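Local atomic coordinates of putative cytochrome P450 154A1 (Streptomyces coelicolor, PDB entry 1ODO), a protein that is a putative cytochrome P450, a heme protein of mainly helical fold that holds protoporphyrin IX with its iron beside a pocket occupied by 4-phenyl-1H-imidazole. Residues P67-G70 / E71-T75; W76-A79 / L80-A83; A184-N187 / T188-Y192. One frame throughout, in Å; residues are numbered along the deposited sequence.

Contact 1 of 3, residues P67-G70 / E71-T75; sequences PAFG and EVVGT
A68 and V72 are joined by an i to i+4 backbone bond, V72 N to A68 O at 2.9 Å and nearly straight at 171°, and V73 N repeats the pattern on F69 O, so the middle of the stretch, around 69-72, winds into a short turn of helix. A68 O also receives a weak, bent bond from E71 N, and this one carbonyl therefore takes two N-H groups at the start of the turn. The side chains follow the same i to i+4 spacing. CB of A68 lies 4.1 Å from V72 CG2, the methyl that sits beside its own backbone N; the same methyl also comes to 3.3 Å from A68 O. One position further on, V73 leans on the phenyl ring of F69. Its CB stands 4.2 Å above one face of the ring, displaced toward the rim, and CG2 meets CZ at the far end. The ring is brought there by a first torsion of 180°, with CG opposite the backbone N, although the bond leaving the F69 backbone points away from E71-T75. V73 CG1 turns instead to the backbone and rests 3.4 Å from G70 O. F69 also packs on A62 and R63 of helix 62-65, which precedes this surface turn in the P450 chain as helix 80-83 follows it. Two nearly linear backbone bonds and one weak, bent one supply the polar part of the contact, which implies a turn held by its backbone, with A68-V72 and F69-V73 as apolar i to i+4 pairs upon it.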
ATOM      1  N   PRO A  67      23.976  -9.851  -1.701  1.00 16.00           N
ATOM      2  CA  PRO A  67      25.199  -9.835  -2.512  1.00 16.54           C
ATOM      3  C   PRO A  67      25.012  -9.356  -3.948  1.00 16.24           C
ATOM      4  O   PRO A  67      25.906  -8.726  -4.521  1.00 16.77           O
ATOM      5  CB  PRO A  67      25.674 -11.285  -2.443  1.00 17.59           C
ATOM      6  CG  PRO A  67      25.232 -11.705  -1.072  1.00 18.65           C
ATOM      7  CD  PRO A  67      23.823 -11.149  -1.015  1.00 17.37           C
ATOM      8  N   ALA A  68      23.849  -9.640  -4.526  1.00 14.69           N
ATOM      9  CA  ALA A  68      23.564  -9.237  -5.900  1.00 15.85           C
ATOM     10  C   ALA A  68      23.111  -7.787  -6.057  1.00 15.94           C
ATOM     11  O   ALA A  68      22.967  -7.306  -7.181  1.00 16.85           O
ATOM     12  CB  ALA A  68      22.513 -10.168  -6.499  1.00 15.16           C
ATOM     13  N   PHE A  69      22.902  -7.089  -4.946  1.00 15.08           N
ATOM     14  CA  PHE A  69      22.458  -5.697  -5.001  1.00 16.75           C
ATOM     15  C   PHE A  69      23.221  -4.833  -5.999  1.00 17.67           C
ATOM     16  O   PHE A  69      22.620  -4.195  -6.869  1.00 17.04           O
ATOM     17  CB  PHE A  69      22.547  -5.045  -3.623  1.00 18.63           C
ATOM     18  CG  PHE A  69      22.108  -3.608  -3.611  1.00 19.36           C
ATOM     19  CD1 PHE A  69      20.765  -3.277  -3.751  1.00 20.16           C
ATOM     20  CD2 PHE A  69      23.043  -2.584  -3.503  1.00 20.49           C
ATOM     21  CE1 PHE A  69      20.354  -1.945  -3.784  1.00 21.88           C
ATOM     22  CE2 PHE A  69      22.643  -1.241  -3.535  1.00 21.87           C
ATOM     23  CZ  PHE A  69      21.296  -0.924  -3.677  1.00 22.52           C
ATOM     24  N   GLY A  70      24.544  -4.812  -5.859  1.00 17.65           N
ATOM     25  CA  GLY A  70      25.382  -4.023  -6.748  1.00 20.18           C
ATOM     26  C   GLY A  70      25.141  -4.249  -8.229  1.00 20.86           C
ATOM     27  O   GLY A  70      25.222  -3.309  -9.018  1.00 22.20           O
ATOM     28  N   GLU A  71      24.844  -5.487  -8.612  1.00 21.79           N
ATOM     29  CA  GLU A  71      24.595  -5.818 -10.014  1.00 24.23           C
ATOM     30  C   GLU A  71      23.164  -5.484 -10.428  1.00 24.26           C
ATOM     31  O   GLU A  71      22.925  -4.947 -11.508  1.00 25.55           O
ATOM     32  CB  GLU A  71      24.839  -7.309 -10.248  1.00 27.66           C
ATOM     33  CG  GLU A  71      26.072  -7.848  -9.544  1.00 34.18           C
ATOM     34  CD  GLU A  71      26.109  -9.366  -9.492  1.00 37.91           C
ATOM     35  OE1 GLU A  71      26.830  -9.909  -8.619  1.00 38.65           O
ATOM     36  OE2 GLU A  71      25.428 -10.015 -10.322  1.00 39.10           O
ATOM     37  N   VAL A  72      22.218  -5.805  -9.554  1.00 22.30           N
ATOM     38  CA  VAL A  72      20.800  -5.565  -9.797  1.00 22.69           C
ATOM     39  C   VAL A  72      20.340  -4.108  -9.856  1.00 21.19           C
ATOM     40  O   VAL A  72      19.491  -3.755 -10.673  1.00 20.20           O
ATOM     41  CB  VAL A  72      19.946  -6.302  -8.729  1.00 22.46           C
ATOM     42  CG1 VAL A  72      18.478  -5.957  -8.888  1.00 24.66           C
ATOM     43  CG2 VAL A  72      20.152  -7.807  -8.852  1.00 24.18           C
ATOM     44  N   VAL A  73      20.903  -3.264  -8.999  1.00 21.15           N
ATOM     45  CA  VAL A  73      20.528  -1.855  -8.958  1.00 20.58           C
ATOM     46  C   VAL A  73      20.557  -1.084 -10.281  1.00 22.39           C
ATOM     47  O   VAL A  73      19.797  -0.128 -10.458  1.00 22.74           O
ATOM     48  CB  VAL A  73      21.378  -1.090  -7.920  1.00 21.11           C
ATOM     49  CG1 VAL A  73      22.807  -0.923  -8.420  1.00 19.72           C
ATOM     50  CG2 VAL A  73      20.736   0.245  -7.621  1.00 21.71           C
ATOM     51  N   GLY A  74      21.415  -1.492 -11.207  1.00 20.84           N
ATOM     52  CA  GLY A  74      21.487  -0.795 -12.481  1.00 22.41           C
ATOM     53  C   GLY A  74      20.622  -1.357 -13.599  1.00 22.52           C
ATOM     54  O   GLY A  74      20.413  -0.690 -14.613  1.00 23.91           O
ATOM     55  N   THR A  75      20.095  -2.564 -13.419  1.00 20.39           N
ATOM     56  CA  THR A  75      19.261  -3.171 -14.452  1.00 18.68           C
ATOM     57  C   THR A  75      17.813  -3.478 -14.074  1.00 17.69           C
ATOM     58  O   THR A  75      16.952  -3.555 -14.945  1.00 16.24           O
ATOM     59  CB  THR A  75      19.883  -4.487 -14.953  1.00 21.05           C
ATOM     60  OG1 THR A  75      19.978  -5.412 -13.862  1.00 20.81           O
ATOM     61  CG2 THR A  75      21.270  -4.235 -15.533  1.00 21.80           C
TER

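Contact 2 of 3, residues W76-A79 / L80-A83; sequences WPLA and LWVA. With PIM (4-phenyl-1H-imidazole), chain C.
W76 to A79 make a type I beta turn that runs straight into helix 80-83, whose first backbone bonds go from W81 N to L78 O (3.0 Å) and from V82 N to A79 O (3.0 Å), while A83 N adds a weak bond to A79 O. In the bonds of W81 and V82 the N-H stands well above the carbonyl plane, 42° and 51° out of it; both are i to i+3 bonds, as at a turn or the tight start of a helix. A water spans the junction: it donates to P77 O and accepts from L80 N. Among the side chains, W76 meets V82 at the six-membered end of its indole, where V82 CG1 lies 4.0 Å from CZ3, close to the ring plane, and the two side chains cross at about a right angle. L78 CB sits over the centre of one indole face of W76, and W76 NE1 is bonded to V35 O, which helps hold the indole in place. L78 CB also touches W81 CD1, at 4.2 Å. With CG beside its own backbone N (chi1 -74°), the W81 indole runs out from the helix to 4-phenyl-1H-imidazole; its CZ3 comes within 3.6 Å of ligand C10, and ligand C9 lies over one ring face, displaced toward the rim. W81 NE1 bonds V174 O and the ring meets F175 of the same pocket edge-to-face. A turn leading into a short helix thus places W81, one of the residues lining the 4-phenyl-1H-imidazole pocket, near the heme of a cytochrome P450.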
ATOM      1  N   TRP A  76      17.541  -3.647 -12.786  1.00 14.54           N
ATOM      2  CA  TRP A  76      16.185  -3.952 -12.338  1.00 14.30           C
ATOM      3  C   TRP A  76      15.258  -2.739 -12.313  1.00 13.99           C
ATOM      4  O   TRP A  76      15.561  -1.724 -11.685  1.00 13.37           O
ATOM      5  CB  TRP A  76      16.240  -4.585 -10.951  1.00 14.15           C
ATOM      6  CG  TRP A  76      15.003  -5.331 -10.546  1.00 12.88           C
ATOM      7  CD1 TRP A  76      14.219  -6.116 -11.343  1.00 13.12           C
ATOM      8  CD2 TRP A  76      14.499  -5.483  -9.215  1.00 14.09           C
ATOM      9  NE1 TRP A  76      13.262  -6.756 -10.589  1.00 14.26           N
ATOM     10  CE2 TRP A  76      13.414  -6.386  -9.277  1.00 13.51           C
ATOM     11  CE3 TRP A  76      14.864  -4.949  -7.970  1.00 13.37           C
ATOM     12  CZ2 TRP A  76      12.690  -6.771  -8.143  1.00 13.86           C
ATOM     13  CZ3 TRP A  76      14.143  -5.331  -6.840  1.00 15.10           C
ATOM     14  CH2 TRP A  76      13.070  -6.234  -6.936  1.00 14.61           C
ATOM     15  N   PRO A  77      14.109  -2.835 -13.000  1.00 13.80           N
ATOM     16  CA  PRO A  77      13.142  -1.735 -13.042  1.00 14.72           C
ATOM     17  C   PRO A  77      12.572  -1.388 -11.667  1.00 15.27           C
ATOM     18  O   PRO A  77      12.074  -0.285 -11.465  1.00 15.36           O
ATOM     19  CB  PRO A  77      12.069  -2.253 -13.998  1.00 15.29           C
ATOM     20  CG  PRO A  77      12.849  -3.134 -14.934  1.00 16.90           C
ATOM     21  CD  PRO A  77      13.747  -3.887 -13.970  1.00 16.87           C
ATOM     22  N   LEU A  78      12.640  -2.330 -10.727  1.00 14.24           N
ATOM     23  CA  LEU A  78      12.117  -2.094  -9.380  1.00 13.99           C
ATOM     24  C   LEU A  78      13.198  -1.709  -8.374  1.00 13.91           C
ATOM     25  O   LEU A  78      12.973  -1.761  -7.165  1.00 13.10           O
ATOM     26  CB  LEU A  78      11.388  -3.342  -8.868  1.00 15.35           C
ATOM     27  CG  LEU A  78      10.216  -3.862  -9.706  1.00 16.62           C
ATOM     28  CD1 LEU A  78       9.515  -4.982  -8.953  1.00 14.96           C
ATOM     29  CD2 LEU A  78       9.242  -2.731  -9.990  1.00 17.45           C
ATOM     30  N   ALA A  79      14.362  -1.304  -8.876  1.00 12.94           N
ATOM     31  CA  ALA A  79      15.481  -0.915  -8.024  1.00 13.14           C
ATOM     32  C   ALA A  79      15.150   0.063  -6.898  1.00 12.22           C
ATOM     33  O   ALA A  79      15.661  -0.074  -5.786  1.00 11.72           O
ATOM     34  CB  ALA A  79      16.610  -0.344  -8.886  1.00 13.97           C
ATOM     35  N   LEU A  80      14.301   1.047  -7.176  1.00 13.88           N
ATOM     36  CA  LEU A  80      13.936   2.032  -6.159  1.00 13.62           C
ATOM     37  C   LEU A  80      13.362   1.414  -4.883  1.00 14.60           C
ATOM     38  O   LEU A  80      13.545   1.949  -3.789  1.00 13.96           O
ATOM     39  CB  LEU A  80      12.935   3.040  -6.727  1.00 15.22           C
ATOM     40  CG  LEU A  80      12.570   4.198  -5.791  1.00 16.04           C
ATOM     41  CD1 LEU A  80      13.811   5.049  -5.523  1.00 17.27           C
ATOM     42  CD2 LEU A  80      11.470   5.046  -6.414  1.00 16.15           C
ATOM     43  N   TRP A  81      12.672   0.289  -5.021  1.00 12.78           N
ATOM     44  CA  TRP A  81      12.084  -0.371  -3.861  1.00 13.57           C
ATOM     45  C   TRP A  81      13.115  -0.904  -2.874  1.00 13.28           C
ATOM     46  O   TRP A  81      12.812  -1.080  -1.692  1.00 12.76           O
ATOM     47  CB  TRP A  81      11.179  -1.528  -4.303  1.00 14.31           C
ATOM     48  CG  TRP A  81       9.878  -1.080  -4.886  1.00 14.44           C
ATOM     49  CD1 TRP A  81       9.658  -0.616  -6.151  1.00 15.54           C
ATOM     50  CD2 TRP A  81       8.619  -1.008  -4.206  1.00 14.65           C
ATOM     51  NE1 TRP A  81       8.339  -0.256  -6.301  1.00 17.60           N
ATOM     52  CE2 TRP A  81       7.679  -0.486  -5.122  1.00 16.46           C
ATOM     53  CE3 TRP A  81       8.196  -1.332  -2.909  1.00 14.67           C
ATOM     54  CZ2 TRP A  81       6.338  -0.279  -4.783  1.00 15.47           C
ATOM     55  CZ3 TRP A  81       6.864  -1.126  -2.572  1.00 15.74           C
ATOM     56  CH2 TRP A  81       5.949  -0.602  -3.508  1.00 17.07           C
ATOM     57  N   VAL A  82      14.330  -1.155  -3.354  1.00 12.34           N
ATOM     58  CA  VAL A  82      15.383  -1.677  -2.489  1.00 14.40           C
ATOM     59  C   VAL A  82      16.620  -0.788  -2.404  1.00 14.66           C
ATOM     60  O   VAL A  82      17.514  -1.054  -1.603  1.00 15.86           O
ATOM     61  CB  VAL A  82      15.836  -3.084  -2.966  1.00 14.18           C
ATOM     62  CG1 VAL A  82      14.634  -4.020  -3.053  1.00 12.42           C
ATOM     63  CG2 VAL A  82      16.532  -2.982  -4.322  1.00 14.70           C
ATOM     64  N   ALA A  83      16.664   0.268  -3.210  1.00 13.20           N
ATOM     65  CA  ALA A  83      17.811   1.167  -3.209  1.00 15.05           C
ATOM     66  C   ALA A  83      17.693   2.397  -2.312  1.00 15.15           C
ATOM     67  O   ALA A  83      18.704   3.031  -1.999  1.00 14.83           O
ATOM     68  CB  ALA A  83      18.133   1.598  -4.646  1.00 16.50           C
TER
HETATM   69  N1  PIM C1408       2.908   2.415   0.335  1.00 12.63           N
HETATM   70  C2  PIM C1408       2.047   2.195   1.398  1.00 12.66           C
HETATM   71  N3  PIM C1408       2.719   1.878   2.386  1.00 14.45           N
HETATM   72  C4  PIM C1408       4.006   1.861   2.085  1.00 13.52           C
HETATM   73  C5  PIM C1408       4.151   2.196   0.799  1.00 11.80           C
HETATM   74  C6  PIM C1408       5.387   2.335  -0.048  1.00 12.74           C
HETATM   75  C7  PIM C1408       5.359   3.256  -1.146  1.00 13.84           C
HETATM   76  C8  PIM C1408       6.544   3.395  -1.965  1.00 15.35           C
HETATM   77  C9  PIM C1408       7.685   2.617  -1.649  1.00 13.51           C
HETATM   78  C10 PIM C1408       7.703   1.709  -0.557  1.00 14.94           C
HETATM   79  C11 PIM C1408       6.518   1.595   0.230  1.00 12.69           C
HETATM   80  O   HOH W   1      12.638   1.524  -9.491  1.00 16.61           O

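Contact 3 of 3, residues A184-N187 / T188-Y192; sequences AQAN and TARLY
A186 and R190 make the main side-chain contact here: the methyl CB of A186 lies 3.6 Å above one face of the R190 guanidinium, offset toward its rim, and 3.8 Å from NH1. The arginine reaches back over the residue one helical turn earlier because CG lies beside its own backbone N (chi1 -71°) and the chain then stays extended as far as NE, passing A186 O, which is 3.3 Å from R190 CG. T188 OG1 also turns back along the helix, to 3.1 Å from A184 O. That carbonyl accepts the N-H of T188 at 2.9 Å as well. A189 N to Q185 O, R190 N to A186 O and L191 N to N187 O continue the regular i to i+4 ladder of an alpha helix, part of the long helix 181-204 in the mainly helical P450 fold. Further out, N187, R190 and L191 lie against helix 161-175, the first two on L170 and L191 on F167 and V174. L191 packs on L237 of helix 229-244 too. Y192, the next residue along helix 181-204, touches L237 and R233 of helix 229-244, and its OH is hydrogen-bonded to D234 OD1.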
ATOM      1  N   ALA A 184      11.587   3.523 -15.766  1.00 14.65           N
ATOM      2  CA  ALA A 184      11.525   3.563 -14.306  1.00 14.70           C
ATOM      3  C   ALA A 184      12.543   4.578 -13.793  1.00 15.35           C
ATOM      4  O   ALA A 184      12.260   5.380 -12.907  1.00 13.76           O
ATOM      5  CB  ALA A 184      11.831   2.184 -13.734  1.00 14.82           C
ATOM      6  N   GLN A 185      13.734   4.526 -14.369  1.00 16.37           N
ATOM      7  CA  GLN A 185      14.821   5.420 -14.003  1.00 16.69           C
ATOM      8  C   GLN A 185      14.419   6.881 -14.238  1.00 16.21           C
ATOM      9  O   GLN A 185      14.732   7.758 -13.431  1.00 15.64           O
ATOM     10  CB  GLN A 185      16.050   5.033 -14.827  1.00 19.35           C
ATOM     11  CG  GLN A 185      17.263   5.907 -14.684  1.00 25.54           C
ATOM     12  CD  GLN A 185      18.447   5.315 -15.428  1.00 29.82           C
ATOM     13  OE1 GLN A 185      19.070   4.355 -14.966  1.00 31.19           O
ATOM     14  NE2 GLN A 185      18.745   5.866 -16.600  1.00 31.36           N
ATOM     15  N   ALA A 186      13.717   7.141 -15.336  1.00 16.21           N
ATOM     16  CA  ALA A 186      13.281   8.499 -15.648  1.00 15.33           C
ATOM     17  C   ALA A 186      12.231   8.962 -14.635  1.00 14.61           C
ATOM     18  O   ALA A 186      12.270  10.098 -14.158  1.00 13.05           O
ATOM     19  CB  ALA A 186      12.709   8.559 -17.060  1.00 15.00           C
ATOM     20  N   ASN A 187      11.292   8.078 -14.308  1.00 13.72           N
ATOM     21  CA  ASN A 187      10.244   8.415 -13.349  1.00 13.78           C
ATOM     22  C   ASN A 187      10.868   8.711 -11.995  1.00 13.08           C
ATOM     23  O   ASN A 187      10.489   9.664 -11.314  1.00 12.40           O
ATOM     24  CB  ASN A 187       9.239   7.265 -13.217  1.00 13.24           C
ATOM     25  CG  ASN A 187       8.137   7.570 -12.216  1.00 14.11           C
ATOM     26  OD1 ASN A 187       8.171   7.106 -11.073  1.00 17.21           O
ATOM     27  ND2 ASN A 187       7.165   8.369 -12.634  1.00 11.62           N
ATOM     28  N   THR A 188      11.835   7.892 -11.607  1.00 13.23           N
ATOM     29  CA  THR A 188      12.503   8.082 -10.331  1.00 12.71           C
ATOM     30  C   THR A 188      13.222   9.427 -10.294  1.00 13.31           C
ATOM     31  O   THR A 188      13.144  10.150  -9.300  1.00 12.91           O
ATOM     32  CB  THR A 188      13.504   6.941 -10.066  1.00 12.33           C
ATOM     33  OG1 THR A 188      12.777   5.722  -9.864  1.00 13.67           O
ATOM     34  CG2 THR A 188      14.351   7.236  -8.831  1.00 13.37           C
ATOM     35  N   ALA A 189      13.911   9.771 -11.380  1.00 13.08           N
ATOM     36  CA  ALA A 189      14.633  11.036 -11.441  1.00 13.29           C
ATOM     37  C   ALA A 189      13.671  12.216 -11.291  1.00 13.15           C
ATOM     38  O   ALA A 189      13.960  13.182 -10.582  1.00 13.22           O
ATOM     39  CB  ALA A 189      15.401  11.144 -12.755  1.00 14.02           C
ATOM     40  N   ARG A 190      12.526  12.133 -11.960  1.00 13.00           N
ATOM     41  CA  ARG A 190      11.532  13.195 -11.891  1.00 13.59           C
ATOM     42  C   ARG A 190      10.983  13.328 -10.478  1.00 13.79           C
ATOM     43  O   ARG A 190      10.709  14.431 -10.007  1.00 14.19           O
ATOM     44  CB  ARG A 190      10.391  12.906 -12.868  1.00 15.68           C
ATOM     45  CG  ARG A 190      10.797  13.078 -14.324  1.00 18.40           C
ATOM     46  CD  ARG A 190       9.855  12.339 -15.261  1.00 25.02           C
ATOM     47  NE  ARG A 190      10.382  12.327 -16.625  1.00 29.71           N
ATOM     48  CZ  ARG A 190      10.137  11.370 -17.510  1.00 29.84           C
ATOM     49  NH1 ARG A 190       9.370  10.337 -17.178  1.00 28.74           N
ATOM     50  NH2 ARG A 190      10.659  11.446 -18.727  1.00 31.85           N
ATOM     51  N   LEU A 191      10.827  12.195  -9.802  1.00 14.17           N
ATOM     52  CA  LEU A 191      10.310  12.190  -8.441  1.00 14.04           C
ATOM     53  C   LEU A 191      11.290  12.854  -7.473  1.00 14.13           C
ATOM     54  O   LEU A 191      10.888  13.656  -6.625  1.00 14.10           O
ATOM     55  CB  LEU A 191      10.007  10.752  -8.006  1.00 13.93           C
ATOM     56  CG  LEU A 191       9.456  10.505  -6.597  1.00 14.04           C
ATOM     57  CD1 LEU A 191       8.268  11.409  -6.310  1.00 13.90           C
ATOM     58  CD2 LEU A 191       9.053   9.039  -6.482  1.00 14.30           C
ATOM     59  N   TYR A 192      12.571  12.527  -7.592  1.00 13.77           N
ATOM     60  CA  TYR A 192      13.568  13.122  -6.707  1.00 15.25           C
ATOM     61  C   TYR A 192      13.630  14.621  -6.952  1.00 15.36           C
ATOM     62  O   TYR A 192      13.907  15.398  -6.040  1.00 15.58           O
ATOM     63  CB  TYR A 192      14.947  12.495  -6.933  1.00 16.16           C
ATOM     64  CG  TYR A 192      15.169  11.240  -6.120  1.00 16.78           C
ATOM     65  CD1 TYR A 192      15.469  10.027  -6.738  1.00 16.66           C
ATOM     66  CD2 TYR A 192      15.078  11.267  -4.727  1.00 18.10           C
ATOM     67  CE1 TYR A 192      15.674   8.869  -5.987  1.00 19.58           C
ATOM     68  CE2 TYR A 192      15.279  10.118  -3.968  1.00 17.48           C
ATOM     69  CZ  TYR A 192      15.578   8.924  -4.603  1.00 18.56           C
ATOM     70  OH  TYR A 192      15.784   7.788  -3.857  1.00 16.39           O
TER

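Overall arrangement
The first two contacts follow directly along the chain, their centres 9 Å apart. F69 CE1 of contact 1 packs 3.7 Å from V82 O of contact 2, and V73 CG2 meets A83 CB, so the surface turn rests on the short helix 80-83. Contact 3 comes much later in sequence yet its centre is only 11 Å from that of contact 2: P77 O touches A184 CB at 3.4 Å, L80 CD2 lies 3.8 Å from T188 OG1 and L80 CD1 3.8 Å from Y192 OH. Contacts 1 and 3 do not touch; their centres are 18 Å apart. Contact 2 reaches the ligand through W81, whose side chain is about 7 Å from the heme; the side chains of L191 and F69 are about 8 and 14 Å from 4-phenyl-1H-imidazole.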